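Local coordinates for protein 26S proteasome regulatory subunit rpn10 (PDB 2X5N) that protects ubiquitin chains against disassembly by deubiquitinating enzymes and so promotes protein degradation by the 26S proteasome, at residues Thr5-Asn11 against Cys48-Gly54; Ile53-Pro58 against Arg81-Phe86; Gln107-Val113 against Val136-His142. All blocks are in the same frame, centred on the assembly; numbering follows the deposited sequence.

Contact 1: Thr5-Asn11 against Cys48-Gly54; sequences TMILIDN and CGLMTIG
Met6 and Met51 meet on one face of the sheet, their side chains crossing at about a right angle. Met6 bends at both chi2 and chi3 (each -60°). This curls its methyl back across Gly49, and Met6 CE reaches Met51 CG at 3.6 Å. Gly49 has no side chain, and a CB there would clash with Met6 SD. Leu8 lies alongside Met51, with Leu8 CD1 3.9 Å from Met51 CB. Ala93 of helix 86-98 closes over both. On the other face Ile9 CG2 packs on Leu50 CD1 at 4.1 Å, beneath helices 24-42 and 68-75. Strands 5-9 and 48-52 are parallel neighbours, joined through helix 24-42 as a beta-alpha-beta crossover of the VWA fold. Their backbone ladder is regular; Ile7 N to Gly49 O is 2.8 Å and almost straight (173°). Past the strands polar links take over, although Ile53 CG2 still packs on Leu8 CD2. Ile53 N binds Ile9 O, but the next bond, Gly54 N to Asn11 OD1 (2.8 Å), is weak and bent to 125°. A water here accepts from Asn11 ND2 (3.1 Å), donates to Gly54 O and bonds Thr52 OG1. Pro79 O also takes Asn11 ND2, and Gln59 N bonds Thr52 OG1.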
loop_
_atom_site.group_PDB
_atom_site.type_symbol
_atom_site.label_atom_id
_atom_site.label_comp_id
_atom_site.label_asym_id
_atom_site.label_seq_id
_atom_site.Cartn_x
_atom_site.Cartn_y
_atom_site.Cartn_z
ATOM N N THR A 5 3.304 -8.251 4.936
ATOM C CA THR A 5 2.665 -7.079 4.351
ATOM C C THR A 5 3.068 -6.941 2.903
ATOM O O THR A 5 4.261 -6.882 2.583
ATOM C CB THR A 5 3.087 -5.789 5.091
ATOM O OG1 THR A 5 2.772 -5.891 6.484
ATOM C CG2 THR A 5 2.397 -4.556 4.548
ATOM N N MET A 6 2.070 -6.876 2.026
ATOM C CA MET A 6 2.314 -6.505 0.641
ATOM C C MET A 6 2.089 -5.010 0.501
ATOM O O MET A 6 0.997 -4.519 0.810
ATOM C CB MET A 6 1.399 -7.253 -0.326
ATOM C CG MET A 6 1.672 -8.754 -0.441
ATOM S SD MET A 6 3.319 -9.170 -1.012
ATOM C CE MET A 6 3.383 -8.428 -2.561
ATOM N N ILE A 7 3.127 -4.309 0.056
ATOM C CA ILE A 7 3.085 -2.877 -0.181
ATOM C C ILE A 7 2.874 -2.647 -1.679
ATOM O O ILE A 7 3.639 -3.122 -2.492
ATOM C CB ILE A 7 4.366 -2.158 0.337
ATOM C CG1 ILE A 7 4.550 -2.425 1.846
ATOM C CG2 ILE A 7 4.230 -0.692 0.056
ATOM C CD1 ILE A 7 5.864 -1.997 2.433
ATOM N N LEU A 8 1.792 -1.946 -2.005
ATOM C CA LEU A 8 1.355 -1.730 -3.367
ATOM C C LEU A 8 1.552 -0.268 -3.724
ATOM O O LEU A 8 0.923 0.622 -3.125
ATOM C CB LEU A 8 -0.133 -2.067 -3.513
ATOM C CG LEU A 8 -0.476 -3.541 -3.770
ATOM C CD1 LEU A 8 0.189 -4.485 -2.752
ATOM C CD2 LEU A 8 -1.984 -3.752 -3.750
ATOM N N ILE A 9 2.419 -0.024 -4.697
ATOM C CA ILE A 9 2.707 1.338 -5.150
ATOM C C ILE A 9 1.941 1.638 -6.424
ATOM O O ILE A 9 1.745 0.774 -7.282
ATOM C CB ILE A 9 4.222 1.610 -5.339
ATOM C CG1 ILE A 9 4.898 0.678 -6.362
ATOM C CG2 ILE A 9 4.908 1.546 -3.973
ATOM C CD1 ILE A 9 6.274 1.118 -6.681
ATOM N N ASP A 10 1.484 2.876 -6.512
ATOM C CA ASP A 10 0.836 3.387 -7.701
ATOM C C ASP A 10 1.927 3.952 -8.618
ATOM O O ASP A 10 2.586 4.945 -8.283
ATOM C CB ASP A 10 -0.209 4.434 -7.290
ATOM C CG ASP A 10 -1.091 4.911 -8.434
ATOM O OD1 ASP A 10 -0.696 4.797 -9.614
ATOM O OD2 ASP A 10 -2.191 5.423 -8.124
ATOM N N ASN A 11 2.144 3.281 -9.745
ATOM C CA ASN A 11 3.056 3.782 -10.789
ATOM C C ASN A 11 2.292 4.128 -12.060
ATOM O O ASN A 11 2.814 3.947 -13.165
ATOM C CB ASN A 11 4.175 2.785 -11.088
ATOM C CG ASN A 11 3.662 1.493 -11.660
ATOM O OD1 ASN A 11 2.593 1.027 -11.286
ATOM N ND2 ASN A 11 4.447 0.875 -12.549
ATOM N N CYS A 48 7.983 -8.110 4.218
ATOM C CA CYS A 48 7.273 -7.256 3.280
ATOM C C CYS A 48 7.549 -7.609 1.845
ATOM O O CYS A 48 8.694 -7.924 1.523
ATOM C CB CYS A 48 7.434 -5.750 3.498
ATOM S SG CYS A 48 7.139 -5.134 5.115
ATOM N N GLY A 49 6.549 -7.489 0.987
ATOM C CA GLY A 49 6.742 -7.635 -0.438
ATOM C C GLY A 49 6.275 -6.362 -1.125
ATOM O O GLY A 49 5.656 -5.489 -0.494
ATOM N N LEU A 50 6.574 -6.261 -2.409
ATOM C CA LEU A 50 6.361 -5.046 -3.168
ATOM C C LEU A 50 5.650 -5.382 -4.474
ATOM O O LEU A 50 6.069 -6.274 -5.213
ATOM C CB LEU A 50 7.687 -4.348 -3.475
ATOM C CG LEU A 50 7.577 -3.031 -4.226
ATOM C CD1 LEU A 50 6.851 -1.994 -3.389
ATOM C CD2 LEU A 50 8.957 -2.512 -4.628
ATOM N N MET A 51 4.586 -4.642 -4.753
ATOM C CA MET A 51 3.847 -4.747 -5.994
ATOM C C MET A 51 3.575 -3.367 -6.531
ATOM O O MET A 51 3.512 -2.394 -5.784
ATOM C CB MET A 51 2.456 -5.360 -5.764
ATOM C CG MET A 51 2.424 -6.822 -5.618
ATOM S SD MET A 51 0.722 -7.343 -5.370
ATOM C CE MET A 51 -0.104 -6.738 -6.821
ATOM N N THR A 52 3.381 -3.289 -7.836
ATOM C CA THR A 52 2.783 -2.124 -8.461
ATOM C C THR A 52 1.298 -2.337 -8.732
ATOM O O THR A 52 0.814 -3.478 -8.791
ATOM C CB THR A 52 3.417 -1.857 -9.826
ATOM O OG1 THR A 52 3.116 -2.973 -10.684
ATOM C CG2 THR A 52 4.907 -1.659 -9.731
ATOM N N ILE A 53 0.566 -1.233 -8.928
ATOM C CA ILE A 53 -0.810 -1.330 -9.409
ATOM C C ILE A 53 -1.046 -0.538 -10.681
ATOM O O ILE A 53 -2.139 -0.567 -11.221
ATOM C CB ILE A 53 -1.856 -0.979 -8.351
ATOM C CG1 ILE A 53 -1.781 0.502 -7.972
ATOM C CG2 ILE A 53 -1.672 -1.839 -7.123
ATOM C CD1 ILE A 53 -2.997 1.025 -7.216
ATOM N N GLY A 54 -0.000 0.082 -11.205
ATOM C CA GLY A 54 -0.125 0.908 -12.388
ATOM C C GLY A 54 0.560 0.333 -13.597
ATOM O O GLY A 54 0.736 -0.904 -13.732
HETATM O O HOH W 1 3.348 -1.919 -13.160
#

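Contact 2: Ile53-Pro58 against Arg81-Phe86; sequences IGDNSP and RGNAKF
Ile53 and Lys85 open a run of backbone bonds between two loops that have no regular strand. Lys85 N donates to Ile53 O at 2.8 Å, nearly along the carbonyl axis. Further on, residues Gly54 to Ser57 form a type I' turn, with Asp55 and Asn56 at positive phi. The turn presents Asn56 N to Asn83 O (2.9 Å), in the carbonyl plane and on a lone pair. Asp55 N makes a weak bond to Arg81 O. The side chain of Asn56 returns the link: its OD1 accepts from Asn83 N at 2.9 Å, the donor standing 56° out of the amide plane. Gly82 sits close under Asp55 and Asn56, where a side chain would strike Asn56 ND2. Asp55 and Arg81 form a salt bridge. Arg81 NH1 reaches Asp55 OD1 at 3.0 Å, and the oxygen lies at the edge of the guanidinium, in its plane. The carboxylate is turned 78° from that plane, and the bond runs through one oxygen. Arg81 bends at chi3 (-54°), which brings NH1 back to the acid. A leucine in place of Asp55 would probably leave the Arg81 guanidinium without this charged mate and freer to swing. At the inner end Pro58 CD packs on Lys85 CB at 3.9 Å, and Ile53 CD1 meets the edge of the Phe86 ring. Lys85 is the N-cap residue of helix 86-98. The contact therefore joins the turn after strand 47-52 to the loop leading into that helix, at the C-terminal end of the parallel strands of the VWA domain.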
loop_
_atom_site.group_PDB
_atom_site.type_symbol
_atom_site.label_atom_id
_atom_site.label_comp_id
_atom_site.label_asym_id
_atom_site.label_seq_id
_atom_site.Cartn_x
_atom_site.Cartn_y
_atom_site.Cartn_z
ATOM N N ILE A 53 0.566 -1.233 -8.928
ATOM C CA ILE A 53 -0.810 -1.330 -9.409
ATOM C C ILE A 53 -1.046 -0.538 -10.681
ATOM O O ILE A 53 -2.139 -0.567 -11.221
ATOM C CB ILE A 53 -1.856 -0.979 -8.351
ATOM C CG1 ILE A 53 -1.781 0.502 -7.972
ATOM C CG2 ILE A 53 -1.672 -1.839 -7.123
ATOM C CD1 ILE A 53 -2.997 1.025 -7.216
ATOM N N GLY A 54 -0.000 0.082 -11.205
ATOM C CA GLY A 54 -0.125 0.908 -12.388
ATOM C C GLY A 54 0.560 0.333 -13.597
ATOM O O GLY A 54 0.736 -0.904 -13.732
ATOM N N ASP A 55 0.885 1.223 -14.529
ATOM C CA ASP A 55 1.389 0.741 -15.808
ATOM C C ASP A 55 0.523 -0.328 -16.451
ATOM O O ASP A 55 1.045 -1.283 -17.011
ATOM C CB ASP A 55 2.918 0.544 -15.847
ATOM C CG ASP A 55 3.487 0.371 -17.228
ATOM O OD1 ASP A 55 2.882 0.849 -18.214
ATOM O OD2 ASP A 55 4.583 -0.243 -17.278
ATOM N N ASN A 56 -0.791 -0.208 -16.266
ATOM C CA ASN A 56 -1.698 -1.121 -16.934
ATOM C C ASN A 56 -1.937 -2.510 -16.393
ATOM O O ASN A 56 -2.833 -3.214 -16.822
ATOM C CB ASN A 56 -1.627 -1.065 -18.466
ATOM C CG ASN A 56 -1.637 0.334 -18.992
ATOM O OD1 ASN A 56 -2.590 1.083 -18.767
ATOM N ND2 ASN A 56 -0.578 0.705 -19.716
ATOM N N SER A 57 -1.097 -2.913 -15.454
ATOM C CA SER A 57 -1.087 -4.301 -15.019
ATOM C C SER A 57 -0.260 -4.422 -13.762
ATOM O O SER A 57 0.952 -4.197 -13.787
ATOM C CB SER A 57 -0.495 -5.219 -16.100
ATOM O OG SER A 57 -0.605 -6.550 -15.647
ATOM N N PRO A 58 -0.895 -4.776 -12.653
ATOM C CA PRO A 58 -0.131 -5.021 -11.432
ATOM C C PRO A 58 0.989 -6.020 -11.496
ATOM O O PRO A 58 0.753 -7.074 -12.097
ATOM C CB PRO A 58 -1.181 -5.299 -10.364
ATOM C CG PRO A 58 -2.450 -4.753 -10.919
ATOM C CD PRO A 58 -2.340 -4.881 -12.419
ATOM N N ARG A 81 3.610 5.301 -15.635
ATOM C CA ARG A 81 2.812 5.593 -16.822
ATOM C C ARG A 81 1.560 4.726 -16.804
ATOM O O ARG A 81 1.417 3.851 -15.957
ATOM C CB ARG A 81 3.621 5.280 -18.094
ATOM C CG ARG A 81 3.936 3.789 -18.227
ATOM C CD ARG A 81 4.726 3.468 -19.488
ATOM N NE ARG A 81 4.070 3.962 -20.698
ATOM C CZ ARG A 81 3.037 3.377 -21.292
ATOM N NH1 ARG A 81 2.508 2.265 -20.795
ATOM N NH2 ARG A 81 2.530 3.918 -22.394
ATOM N N GLY A 82 0.660 4.956 -17.751
ATOM C CA GLY A 82 -0.486 4.071 -17.885
ATOM C C GLY A 82 -1.517 4.139 -16.772
ATOM O O GLY A 82 -1.521 5.062 -15.960
ATOM N N ASN A 83 -2.433 3.177 -16.790
ATOM C CA ASN A 83 -3.572 3.146 -15.881
ATOM C C ASN A 83 -3.300 2.369 -14.613
ATOM O O ASN A 83 -2.515 1.414 -14.607
ATOM C CB ASN A 83 -4.764 2.445 -16.549
ATOM C CG ASN A 83 -5.218 3.129 -17.801
ATOM O OD1 ASN A 83 -5.186 4.337 -17.885
ATOM N ND2 ASN A 83 -5.634 2.354 -18.785
ATOM N N ALA A 84 -3.987 2.762 -13.545
ATOM C CA ALA A 84 -3.962 2.021 -12.296
ATOM C C ALA A 84 -5.101 1.018 -12.274
ATOM O O ALA A 84 -6.218 1.323 -12.709
ATOM C CB ALA A 84 -4.084 2.971 -11.135
ATOM N N LYS A 85 -4.820 -0.144 -11.696
ATOM C CA LYS A 85 -5.782 -1.229 -11.588
ATOM C C LYS A 85 -5.876 -1.648 -10.135
ATOM O O LYS A 85 -5.328 -2.670 -9.734
ATOM C CB LYS A 85 -5.301 -2.404 -12.427
ATOM C CG LYS A 85 -5.016 -2.035 -13.875
ATOM C CD LYS A 85 -6.289 -1.763 -14.601
ATOM C CE LYS A 85 -6.037 -1.529 -16.081
ATOM N NZ LYS A 85 -7.329 -1.476 -16.819
ATOM N N PHE A 86 -6.596 -0.854 -9.353
ATOM C CA PHE A 86 -6.654 -1.026 -7.906
ATOM C C PHE A 86 -7.186 -2.405 -7.488
ATOM O O PHE A 86 -6.535 -3.137 -6.733
ATOM C CB PHE A 86 -7.514 0.070 -7.280
ATOM C CG PHE A 86 -7.697 -0.095 -5.804
ATOM C CD1 PHE A 86 -6.686 0.236 -4.915
ATOM C CD2 PHE A 86 -8.888 -0.581 -5.285
ATOM C CE1 PHE A 86 -6.850 0.060 -3.542
ATOM C CE2 PHE A 86 -9.061 -0.738 -3.916
ATOM C CZ PHE A 86 -8.042 -0.415 -3.058
#

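Contact 3: Gln107-Val113 against Val136-His142; sequences QRIVAFV and VAIDIIH
Arg108 and Asp139 form a salt bridge on one face of two parallel strands. Arg108 NH1 donates to Asp139 OD2 at 2.8 Å. The bond is bent (134°), and the donor comes from above the carboxylate plane. Even so, the two flat groups are only 16° apart. The arginine first runs out with CG opposite its own backbone N (chi1 179°), then turns at chi3. That turn lays one guanidinium face over Ala137, with Arg108 NH2 3.5 Å from Ala137 CB. Farther along the same face, Phe112 and Ile141 lie side by side. The methyl Ile141 CD1 sits over the ring as a CH-pi contact, offset toward the rim and 3.5 Å from Phe112 CE1. Ile141 CD1 also touches Val110 CG1 at 4.1 Å. The other face is mostly aliphatic: Ile109 CG2 meets Ile138 CD1 at 3.8 Å, and Ile109 CD1 meets Val136 CG1 at 4.1 Å. At its end Val113 O lies in the plane of the His142 ring, at its edge, 3.3 Å from His142 CD2. These pairs are set by a parallel ladder of backbone bonds, regular from Arg108 onward, such as Ala111 N to Asp139 O at 2.9 Å. Helix 121-133 links the strands in a beta-alpha-beta unit within the central sheet of the VWA fold. Outside this shell the polar ends are held again. Glu3 makes a salt bridge with Arg108 NE, Ser164 O accepts from Arg108 NH1, and His166 ND1 bonds Asp139 OD1. Asp139 is buried, and the nearby arginine would probably favour its charged form. Helix 24-42 lies against Phe112, while helices 86-98 and 151-159 pack on the face of Ile109 and Ile138.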
loop_
_atom_site.group_PDB
_atom_site.type_symbol
_atom_site.label_atom_id
_atom_site.label_comp_id
_atom_site.label_asym_id
_atom_site.label_seq_id
_atom_site.Cartn_x
_atom_site.Cartn_y
_atom_site.Cartn_z
ATOM N N GLN A 107 -2.014 -11.363 7.630
ATOM C CA GLN A 107 -1.924 -10.853 6.270
ATOM C C GLN A 107 -2.376 -9.405 6.193
ATOM O O GLN A 107 -3.443 -9.047 6.695
ATOM C CB GLN A 107 -2.770 -11.705 5.339
ATOM C CG GLN A 107 -2.382 -13.200 5.337
ATOM C CD GLN A 107 -3.247 -13.978 4.373
ATOM O OE1 GLN A 107 -3.077 -13.859 3.178
ATOM N NE2 GLN A 107 -4.188 -14.745 4.883
ATOM N N ARG A 108 -1.534 -8.570 5.565
ATOM C CA ARG A 108 -1.854 -7.152 5.436
ATOM C C ARG A 108 -1.437 -6.638 4.062
ATOM O O ARG A 108 -0.408 -7.037 3.516
ATOM C CB ARG A 108 -1.153 -6.327 6.528
ATOM C CG ARG A 108 -1.411 -4.799 6.444
ATOM C CD ARG A 108 -0.775 -4.029 7.623
ATOM N NE ARG A 108 -1.457 -4.380 8.859
ATOM C CZ ARG A 108 -2.612 -3.875 9.259
ATOM N NH1 ARG A 108 -3.175 -2.862 8.624
ATOM N NH2 ARG A 108 -3.201 -4.391 10.318
ATOM N N ILE A 109 -2.223 -5.699 3.555
ATOM C CA ILE A 109 -1.903 -4.923 2.366
ATOM C C ILE A 109 -1.795 -3.459 2.764
ATOM O O ILE A 109 -2.653 -2.953 3.475
ATOM C CB ILE A 109 -3.020 -5.077 1.296
ATOM C CG1 ILE A 109 -3.056 -6.534 0.836
ATOM C CG2 ILE A 109 -2.790 -4.093 0.145
ATOM C CD1 ILE A 109 -4.231 -6.853 -0.055
ATOM N N VAL A 110 -0.746 -2.773 2.300
ATOM C CA VAL A 110 -0.663 -1.300 2.397
ATOM C C VAL A 110 -0.597 -0.779 0.968
ATOM O O VAL A 110 0.347 -1.093 0.267
ATOM C CB VAL A 110 0.557 -0.822 3.211
ATOM C CG1 VAL A 110 0.617 0.696 3.208
ATOM C CG2 VAL A 110 0.440 -1.334 4.629
ATOM N N ALA A 111 -1.623 -0.052 0.533
ATOM C CA ALA A 111 -1.720 0.381 -0.845
ATOM C C ALA A 111 -1.780 1.894 -0.956
ATOM O O ALA A 111 -2.535 2.552 -0.228
ATOM C CB ALA A 111 -2.972 -0.209 -1.504
ATOM N N PHE A 112 -1.046 2.420 -1.921
ATOM C CA PHE A 112 -1.111 3.818 -2.290
ATOM C C PHE A 112 -2.079 4.001 -3.454
ATOM O O PHE A 112 -2.051 3.239 -4.417
ATOM C CB PHE A 112 0.254 4.305 -2.743
ATOM C CG PHE A 112 1.285 4.380 -1.661
ATOM C CD1 PHE A 112 1.589 5.596 -1.058
ATOM C CD2 PHE A 112 1.974 3.239 -1.251
ATOM C CE1 PHE A 112 2.571 5.683 -0.088
ATOM C CE2 PHE A 112 2.955 3.326 -0.276
ATOM C CZ PHE A 112 3.263 4.551 0.295
ATOM N N VAL A 113 -2.928 5.022 -3.360
ATOM C CA VAL A 113 -3.822 5.380 -4.439
ATOM C C VAL A 113 -3.654 6.869 -4.732
ATOM O O VAL A 113 -3.959 7.722 -3.897
ATOM C CB VAL A 113 -5.288 5.088 -4.060
ATOM C CG1 VAL A 113 -6.239 5.603 -5.172
ATOM C CG2 VAL A 113 -5.483 3.591 -3.806
ATOM N N VAL A 136 -7.692 -10.480 5.824
ATOM C CA VAL A 136 -6.698 -9.604 5.255
ATOM C C VAL A 136 -6.925 -8.169 5.658
ATOM O O VAL A 136 -7.961 -7.637 5.277
ATOM C CB VAL A 136 -6.495 -9.793 3.741
ATOM C CG1 VAL A 136 -5.342 -8.980 3.239
ATOM C CG2 VAL A 136 -6.340 -11.265 3.396
ATOM N N ALA A 137 -6.026 -7.580 6.428
ATOM C CA ALA A 137 -6.124 -6.174 6.791
ATOM C C ALA A 137 -5.608 -5.312 5.659
ATOM O O ALA A 137 -4.808 -5.764 4.839
ATOM C CB ALA A 137 -5.312 -5.909 8.031
ATOM N N ILE A 138 -6.069 -4.070 5.613
ATOM C CA ILE A 138 -5.617 -3.163 4.579
ATOM C C ILE A 138 -5.563 -1.733 5.103
ATOM O O ILE A 138 -6.462 -1.277 5.821
ATOM C CB ILE A 138 -6.478 -3.272 3.310
ATOM C CG1 ILE A 138 -5.959 -2.319 2.219
ATOM C CG2 ILE A 138 -7.959 -3.058 3.627
ATOM C CD1 ILE A 138 -6.303 -2.727 0.820
ATOM N N ASP A 139 -4.488 -1.058 4.728
ATOM C CA ASP A 139 -4.330 0.376 4.889
ATOM C C ASP A 139 -4.214 0.995 3.508
ATOM O O ASP A 139 -3.542 0.465 2.630
ATOM C CB ASP A 139 -3.079 0.698 5.696
ATOM C CG ASP A 139 -3.081 0.024 7.020
ATOM O OD1 ASP A 139 -4.114 0.108 7.717
ATOM O OD2 ASP A 139 -2.049 -0.588 7.362
ATOM N N ILE A 140 -4.873 2.126 3.329
ATOM C CA ILE A 140 -4.778 2.864 2.075
ATOM C C ILE A 140 -4.254 4.254 2.353
ATOM O O ILE A 140 -4.749 4.939 3.238
ATOM C CB ILE A 140 -6.133 2.975 1.381
ATOM C CG1 ILE A 140 -6.623 1.582 0.962
ATOM C CG2 ILE A 140 -6.053 3.895 0.189
ATOM C CD1 ILE A 140 -8.036 1.567 0.406
ATOM N N ILE A 141 -3.245 4.654 1.586
ATOM C CA ILE A 141 -2.693 6.016 1.617
ATOM C C ILE A 141 -3.224 6.670 0.349
ATOM O O ILE A 141 -2.836 6.298 -0.750
ATOM C CB ILE A 141 -1.166 6.001 1.622
ATOM C CG1 ILE A 141 -0.659 5.309 2.897
ATOM C CG2 ILE A 141 -0.638 7.429 1.519
ATOM C CD1 ILE A 141 0.780 4.799 2.821
ATOM N N HIS A 142 -4.144 7.618 0.522
ATOM C CA HIS A 142 -4.847 8.244 -0.581
ATOM C C HIS A 142 -4.315 9.666 -0.765
ATOM O O HIS A 142 -4.349 10.471 0.177
ATOM C CB HIS A 142 -6.342 8.258 -0.265
ATOM C CG HIS A 142 -7.203 8.578 -1.446
ATOM N ND1 HIS A 142 -8.498 9.023 -1.313
ATOM C CD2 HIS A 142 -6.972 8.484 -2.779
ATOM C CE1 HIS A 142 -9.025 9.208 -2.513
ATOM N NE2 HIS A 142 -8.116 8.888 -3.420
#

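How the contacts relate
From the N terminus, contact 1 closes first, bringing 48-54 back beside 5-11 after helix 24-42. Contact 2 follows directly and shares Ile53 and Gly54 with it. It closes a loop containing strand 60-63 and helix 68-75. Contact 3 comes last, around helix 121-133. The three run in series, and none encloses or crosses another. Contacts 1 and 3 belong to one sheet, since strands 3-9 and 106-113 are neighbours; Leu8 N probably bonds Val110 O between them. Contact 2 sits beyond the strand ends. Asn11 O probably accepts from Arg81 N, joining it to contact 1, while Phe86 CD1 packs on Val113 CG2 of contact 3.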